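Ribulose bisphosphate carboxylase (Pyrococcus horikoshii, PDB 2D69) probably catalyses the carboxylation of ribulose 1,5-bisphosphate to two molecules of 3-phosphoglycerate, as a form III Rubisco working in archaeal AMP degradation. Local coordinates at residues L90-F102 against D122-K134. Numbering follows the deposited sequence.
Sequences LTLFEEGSLVQLF and DFHPPYEYLRHFK
Tyr129 reaches from helix 127-130 into the bend of segment 90-102, where CB of Phe93 meets the edge of its ring, 3.8 Å from CE1 of Tyr129. The two rings are nearly perpendicular (82°), and CD2 of Leu101 lies 4.0 Å from CZ of Tyr129. With CG anti to the backbone N (chi1 -164°), the ring swings toward segment 90-102, where OH of Tyr129 gives a 2.8 Å bond to a water. That water donates in turn to O of Glu94 and O of Ser97, so a phenol suits this place: apolar where it meets Phe93, Leu90 and Leu101, polar at its end. A second water lies over the centre of the Tyr129 ring and links Gly96 N to Tyr129 O, while a third joins Gly96 O to His132 O. Glycine suits position 96 of the type II turn because, at its positive phi, a side chain would press against O of Glu95. Glu95, extended beyond CG, brings OE1 to 2.9 Å from NE2 of His132, carboxylate and imidazole planes 34° apart; its OE2 forms a salt bridge with Arg131 of a neighbouring subunit. Farther along, Phe102 points its edge at the face of Phe123, an offset edge-to-face pair with centroids 5.9 Å apart, and Leu90 packs CD2 against the Pro126 ring, two compact apolar groups. Within the N-terminal domain, the contact thus joins the start of helix 98-105 to the end of strand 115-124 and to helix 127-130, where barrel helices 258-271 and 295-305 pack against Leu98 and Phe133.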
loop_
_atom_site.group_PDB
_atom_site.type_symbol
_atom_site.label_atom_id
_atom_site.label_comp_id
_atom_site.label_asym_id
_atom_site.label_seq_id
_atom_site.Cartn_x
_atom_site.Cartn_y
_atom_site.Cartn_z
ATOM N N LEU A 90 -26.305 7.590 30.127
ATOM C CA LEU A 90 -25.284 7.375 29.111
ATOM C C LEU A 90 -25.825 6.855 27.788
ATOM O O LEU A 90 -25.113 6.843 26.815
ATOM C CB LEU A 90 -24.240 6.420 29.639
ATOM C CG LEU A 90 -23.553 6.927 30.891
ATOM C CD1 LEU A 90 -22.384 6.036 31.141
ATOM C CD2 LEU A 90 -23.044 8.353 30.741
ATOM N N THR A 91 -27.096 6.480 27.749
ATOM C CA THR A 91 -27.758 6.166 26.507
ATOM C C THR A 91 -27.858 7.360 25.532
ATOM O O THR A 91 -28.246 7.189 24.360
ATOM C CB THR A 91 -29.185 5.640 26.825
ATOM O OG1 THR A 91 -29.794 6.519 27.760
ATOM C CG2 THR A 91 -29.137 4.300 27.611
ATOM N N LEU A 92 -27.631 8.582 26.019
ATOM C CA LEU A 92 -27.734 9.764 25.194
ATOM C C LEU A 92 -26.405 10.041 24.505
ATOM O O LEU A 92 -26.342 10.916 23.643
ATOM C CB LEU A 92 -28.067 10.997 26.034
ATOM C CG LEU A 92 -29.484 11.281 26.414
ATOM C CD1 LEU A 92 -29.423 12.216 27.634
ATOM C CD2 LEU A 92 -30.284 11.889 25.224
ATOM N N PHE A 93 -25.345 9.289 24.857
ATOM C CA PHE A 93 -24.000 9.633 24.413
ATOM C C PHE A 93 -23.283 8.605 23.573
ATOM O O PHE A 93 -23.374 7.349 23.803
ATOM C CB PHE A 93 -23.147 9.989 25.629
ATOM C CG PHE A 93 -23.686 11.138 26.415
ATOM C CD1 PHE A 93 -24.104 12.302 25.783
ATOM C CD2 PHE A 93 -23.977 10.995 27.761
ATOM C CE1 PHE A 93 -24.620 13.341 26.515
ATOM C CE2 PHE A 93 -24.557 12.033 28.486
ATOM C CZ PHE A 93 -24.880 13.191 27.852
ATOM N N GLU A 94 -22.561 9.109 22.581
ATOM C CA GLU A 94 -21.650 8.259 21.848
ATOM C C GLU A 94 -20.373 8.274 22.599
ATOM O O GLU A 94 -19.663 9.297 22.642
ATOM C CB GLU A 94 -21.451 8.733 20.406
ATOM C CG GLU A 94 -20.512 7.865 19.603
ATOM C CD GLU A 94 -20.258 8.402 18.178
ATOM O OE1 GLU A 94 -20.933 9.387 17.689
ATOM O OE2 GLU A 94 -19.399 7.761 17.561
ATOM N N GLU A 95 -20.054 7.125 23.188
ATOM C CA GLU A 95 -18.935 7.065 24.129
ATOM C C GLU A 95 -17.614 7.230 23.412
ATOM O O GLU A 95 -17.416 6.722 22.298
ATOM C CB GLU A 95 -19.024 5.777 24.978
ATOM C CG GLU A 95 -20.148 5.895 26.015
ATOM C CD GLU A 95 -20.291 4.743 26.992
ATOM O OE1 GLU A 95 -19.576 3.667 26.863
ATOM O OE2 GLU A 95 -21.107 4.958 27.930
ATOM N N GLY A 96 -16.691 7.931 24.068
ATOM C CA GLY A 96 -15.430 8.319 23.485
ATOM C C GLY A 96 -15.534 9.606 22.668
ATOM O O GLY A 96 -14.510 10.147 22.295
ATOM N N SER A 97 -16.733 10.069 22.314
ATOM C CA SER A 97 -16.841 11.281 21.495
ATOM C C SER A 97 -17.210 12.515 22.324
ATOM O O SER A 97 -18.371 12.762 22.607
ATOM C CB SER A 97 -17.834 11.102 20.336
ATOM O OG SER A 97 -18.011 12.304 19.576
ATOM N N LEU A 98 -16.216 13.322 22.697
ATOM C CA LEU A 98 -16.498 14.551 23.453
ATOM C C LEU A 98 -17.156 15.525 22.560
ATOM O O LEU A 98 -18.011 16.290 22.999
ATOM C CB LEU A 98 -15.240 15.135 24.012
ATOM C CG LEU A 98 -15.524 16.397 24.866
ATOM C CD1 LEU A 98 -15.082 16.241 26.259
ATOM C CD2 LEU A 98 -14.878 17.558 24.204
ATOM N N VAL A 99 -16.814 15.464 21.270
ATOM C CA VAL A 99 -17.552 16.235 20.249
ATOM C C VAL A 99 -19.038 16.042 20.439
ATOM O O VAL A 99 -19.821 17.020 20.496
ATOM C CB VAL A 99 -17.112 15.839 18.797
ATOM C CG1 VAL A 99 -17.815 16.646 17.803
ATOM C CG2 VAL A 99 -15.544 15.995 18.573
ATOM N N GLN A 100 -19.475 14.806 20.520
ATOM C CA GLN A 100 -20.934 14.554 20.643
ATOM C C GLN A 100 -21.524 14.984 21.989
ATOM O O GLN A 100 -22.682 15.486 22.056
ATOM C CB GLN A 100 -21.294 13.070 20.324
ATOM C CG GLN A 100 -22.887 12.867 20.231
ATOM C CD GLN A 100 -23.540 12.429 21.544
ATOM O OE1 GLN A 100 -24.785 12.450 21.684
ATOM N NE2 GLN A 100 -22.725 12.019 22.493
ATOM N N LEU A 101 -20.778 14.764 23.074
ATOM C CA LEU A 101 -21.152 15.258 24.415
ATOM C C LEU A 101 -21.442 16.765 24.365
ATOM O O LEU A 101 -22.547 17.242 24.752
ATOM C CB LEU A 101 -20.038 14.950 25.430
ATOM C CG LEU A 101 -20.279 15.562 26.840
ATOM C CD1 LEU A 101 -21.598 15.091 27.385
ATOM C CD2 LEU A 101 -19.152 15.224 27.783
ATOM N N PHE A 102 -20.492 17.523 23.841
ATOM C CA PHE A 102 -20.616 18.972 23.759
ATOM C C PHE A 102 -21.685 19.422 22.785
ATOM O O PHE A 102 -22.314 20.442 23.004
ATOM C CB PHE A 102 -19.272 19.623 23.429
ATOM C CG PHE A 102 -18.465 19.963 24.652
ATOM C CD1 PHE A 102 -18.471 19.128 25.773
ATOM C CD2 PHE A 102 -17.757 21.155 24.721
ATOM C CE1 PHE A 102 -17.742 19.471 26.924
ATOM C CE2 PHE A 102 -17.020 21.469 25.847
ATOM C CZ PHE A 102 -17.026 20.620 26.955
ATOM N N ASP A 122 -19.762 23.390 34.828
ATOM C CA ASP A 122 -18.958 22.188 35.049
ATOM C C ASP A 122 -19.759 20.975 34.617
ATOM O O ASP A 122 -20.975 21.025 34.508
ATOM C CB ASP A 122 -18.622 22.049 36.555
ATOM C CG ASP A 122 -17.336 21.245 36.833
ATOM O OD1 ASP A 122 -16.688 20.744 35.897
ATOM O OD2 ASP A 122 -16.877 21.062 37.995
ATOM N N PHE A 123 -19.073 19.865 34.399
ATOM C CA PHE A 123 -19.715 18.604 34.143
ATOM C C PHE A 123 -18.902 17.514 34.895
ATOM O O PHE A 123 -17.704 17.702 35.260
ATOM C CB PHE A 123 -19.887 18.361 32.634
ATOM C CG PHE A 123 -18.573 18.152 31.901
ATOM C CD1 PHE A 123 -18.163 16.900 31.577
ATOM C CD2 PHE A 123 -17.786 19.234 31.532
ATOM C CE1 PHE A 123 -16.956 16.701 30.872
ATOM C CE2 PHE A 123 -16.536 19.025 30.846
ATOM C CZ PHE A 123 -16.155 17.781 30.535
ATOM N N HIS A 124 -19.580 16.429 35.221
ATOM C CA HIS A 124 -18.981 15.347 35.990
ATOM C C HIS A 124 -19.264 14.041 35.222
ATOM O O HIS A 124 -20.375 13.518 35.253
ATOM C CB HIS A 124 -19.551 15.342 37.439
ATOM C CG HIS A 124 -19.511 16.704 38.102
ATOM N ND1 HIS A 124 -18.486 17.600 37.907
ATOM C CD2 HIS A 124 -20.393 17.344 38.898
ATOM C CE1 HIS A 124 -18.732 18.725 38.548
ATOM N NE2 HIS A 124 -19.883 18.599 39.159
ATOM N N PRO A 125 -18.281 13.516 34.510
ATOM C CA PRO A 125 -18.490 12.236 33.819
ATOM C C PRO A 125 -18.403 11.032 34.734
ATOM O O PRO A 125 -17.458 10.919 35.475
ATOM C CB PRO A 125 -17.405 12.236 32.745
ATOM C CG PRO A 125 -16.238 13.099 33.403
ATOM C CD PRO A 125 -16.988 14.124 34.197
ATOM N N PRO A 126 -19.361 10.104 34.654
ATOM C CA PRO A 126 -19.267 8.860 35.432
ATOM C C PRO A 126 -18.138 7.982 34.930
ATOM O O PRO A 126 -17.569 8.231 33.846
ATOM C CB PRO A 126 -20.625 8.207 35.228
ATOM C CG PRO A 126 -21.122 8.795 33.866
ATOM C CD PRO A 126 -20.585 10.164 33.835
ATOM N N TYR A 127 -17.787 6.978 35.714
ATOM C CA TYR A 127 -16.616 6.125 35.395
ATOM C C TYR A 127 -16.761 5.511 33.995
ATOM O O TYR A 127 -15.800 5.449 33.238
ATOM C CB TYR A 127 -16.414 5.047 36.469
ATOM C CG TYR A 127 -15.109 4.283 36.272
ATOM C CD1 TYR A 127 -13.901 4.768 36.772
ATOM C CD2 TYR A 127 -15.079 3.116 35.559
ATOM C CE1 TYR A 127 -12.726 4.082 36.563
ATOM C CE2 TYR A 127 -13.887 2.459 35.304
ATOM C CZ TYR A 127 -12.728 2.934 35.837
ATOM O OH TYR A 127 -11.578 2.228 35.615
ATOM N N GLU A 128 -17.968 5.095 33.633
ATOM C CA GLU A 128 -18.186 4.373 32.413
ATOM C C GLU A 128 -18.161 5.305 31.207
ATOM O O GLU A 128 -18.026 4.822 30.099
ATOM C CB GLU A 128 -19.486 3.532 32.448
ATOM C CG GLU A 128 -19.392 2.250 33.295
ATOM C CD GLU A 128 -18.334 1.250 32.810
ATOM O OE1 GLU A 128 -17.511 0.832 33.669
ATOM O OE2 GLU A 128 -18.346 0.858 31.609
ATOM N N TYR A 129 -18.303 6.616 31.428
ATOM C CA TYR A 129 -18.007 7.610 30.374
ATOM C C TYR A 129 -16.488 7.881 30.284
ATOM O O TYR A 129 -15.872 7.849 29.211
ATOM C CB TYR A 129 -18.781 8.922 30.636
ATOM C CG TYR A 129 -18.808 9.780 29.408
ATOM C CD1 TYR A 129 -19.788 9.623 28.441
ATOM C CD2 TYR A 129 -17.792 10.689 29.169
ATOM C CE1 TYR A 129 -19.739 10.365 27.272
ATOM C CE2 TYR A 129 -17.748 11.457 28.021
ATOM C CZ TYR A 129 -18.690 11.305 27.076
ATOM O OH TYR A 129 -18.551 12.062 25.929
ATOM N N LEU A 130 -15.900 8.121 31.432
ATOM C CA LEU A 130 -14.541 8.632 31.537
ATOM C C LEU A 130 -13.545 7.582 31.106
ATOM O O LEU A 130 -12.450 7.916 30.588
ATOM C CB LEU A 130 -14.274 9.013 33.009
ATOM C CG LEU A 130 -12.941 9.711 33.313
ATOM C CD1 LEU A 130 -12.784 10.917 32.458
ATOM C CD2 LEU A 130 -12.842 10.108 34.813
ATOM N N ARG A 131 -13.902 6.313 31.293
ATOM C CA ARG A 131 -12.956 5.224 31.005
ATOM C C ARG A 131 -12.641 5.106 29.487
ATOM O O ARG A 131 -11.668 4.477 29.098
ATOM C CB ARG A 131 -13.459 3.886 31.560
ATOM C CG ARG A 131 -14.676 3.290 30.784
ATOM C CD ARG A 131 -15.199 1.988 31.357
ATOM N NE ARG A 131 -14.237 0.930 31.141
ATOM C CZ ARG A 131 -14.141 -0.179 31.870
ATOM N NH1 ARG A 131 -14.974 -0.398 32.876
ATOM N NH2 ARG A 131 -13.213 -1.085 31.567
ATOM N N HIS A 132 -13.463 5.727 28.638
ATOM C CA HIS A 132 -13.206 5.760 27.197
ATOM C C HIS A 132 -12.393 6.987 26.751
ATOM O O HIS A 132 -12.391 7.319 25.555
ATOM C CB HIS A 132 -14.545 5.667 26.454
ATOM C CG HIS A 132 -15.359 4.500 26.916
ATOM N ND1 HIS A 132 -14.865 3.208 26.926
ATOM C CD2 HIS A 132 -16.610 4.430 27.421
ATOM C CE1 HIS A 132 -15.791 2.395 27.400
ATOM N NE2 HIS A 132 -16.856 3.108 27.713
ATOM N N PHE A 133 -11.754 7.658 27.726
ATOM C CA PHE A 133 -10.771 8.694 27.490
ATOM C C PHE A 133 -9.452 8.268 28.157
ATOM O O PHE A 133 -9.444 7.688 29.236
ATOM C CB PHE A 133 -11.225 10.005 28.000
ATOM C CG PHE A 133 -12.435 10.539 27.240
ATOM C CD1 PHE A 133 -13.672 10.110 27.548
ATOM C CD2 PHE A 133 -12.269 11.325 26.133
ATOM C CE1 PHE A 133 -14.771 10.537 26.811
ATOM C CE2 PHE A 133 -13.364 11.772 25.398
ATOM C CZ PHE A 133 -14.596 11.370 25.748
ATOM N N LYS A 134 -8.371 8.571 27.475
ATOM C CA LYS A 134 -7.009 8.233 27.930
ATOM C C LYS A 134 -6.420 9.277 28.841
ATOM O O LYS A 134 -5.543 8.970 29.656
ATOM C CB LYS A 134 -6.062 8.066 26.744
ATOM C CG LYS A 134 -6.318 6.774 25.966
ATOM C CD LYS A 134 -5.336 6.644 24.773
ATOM C CE LYS A 134 -5.800 7.421 23.561
ATOM N NZ LYS A 134 -6.995 6.726 22.990
HETATM O O HOH W 1 -20.560 11.556 24.070
HETATM O O HOH W 2 -17.278 8.094 26.884
HETATM O O HOH W 3 -11.687 8.969 23.470
#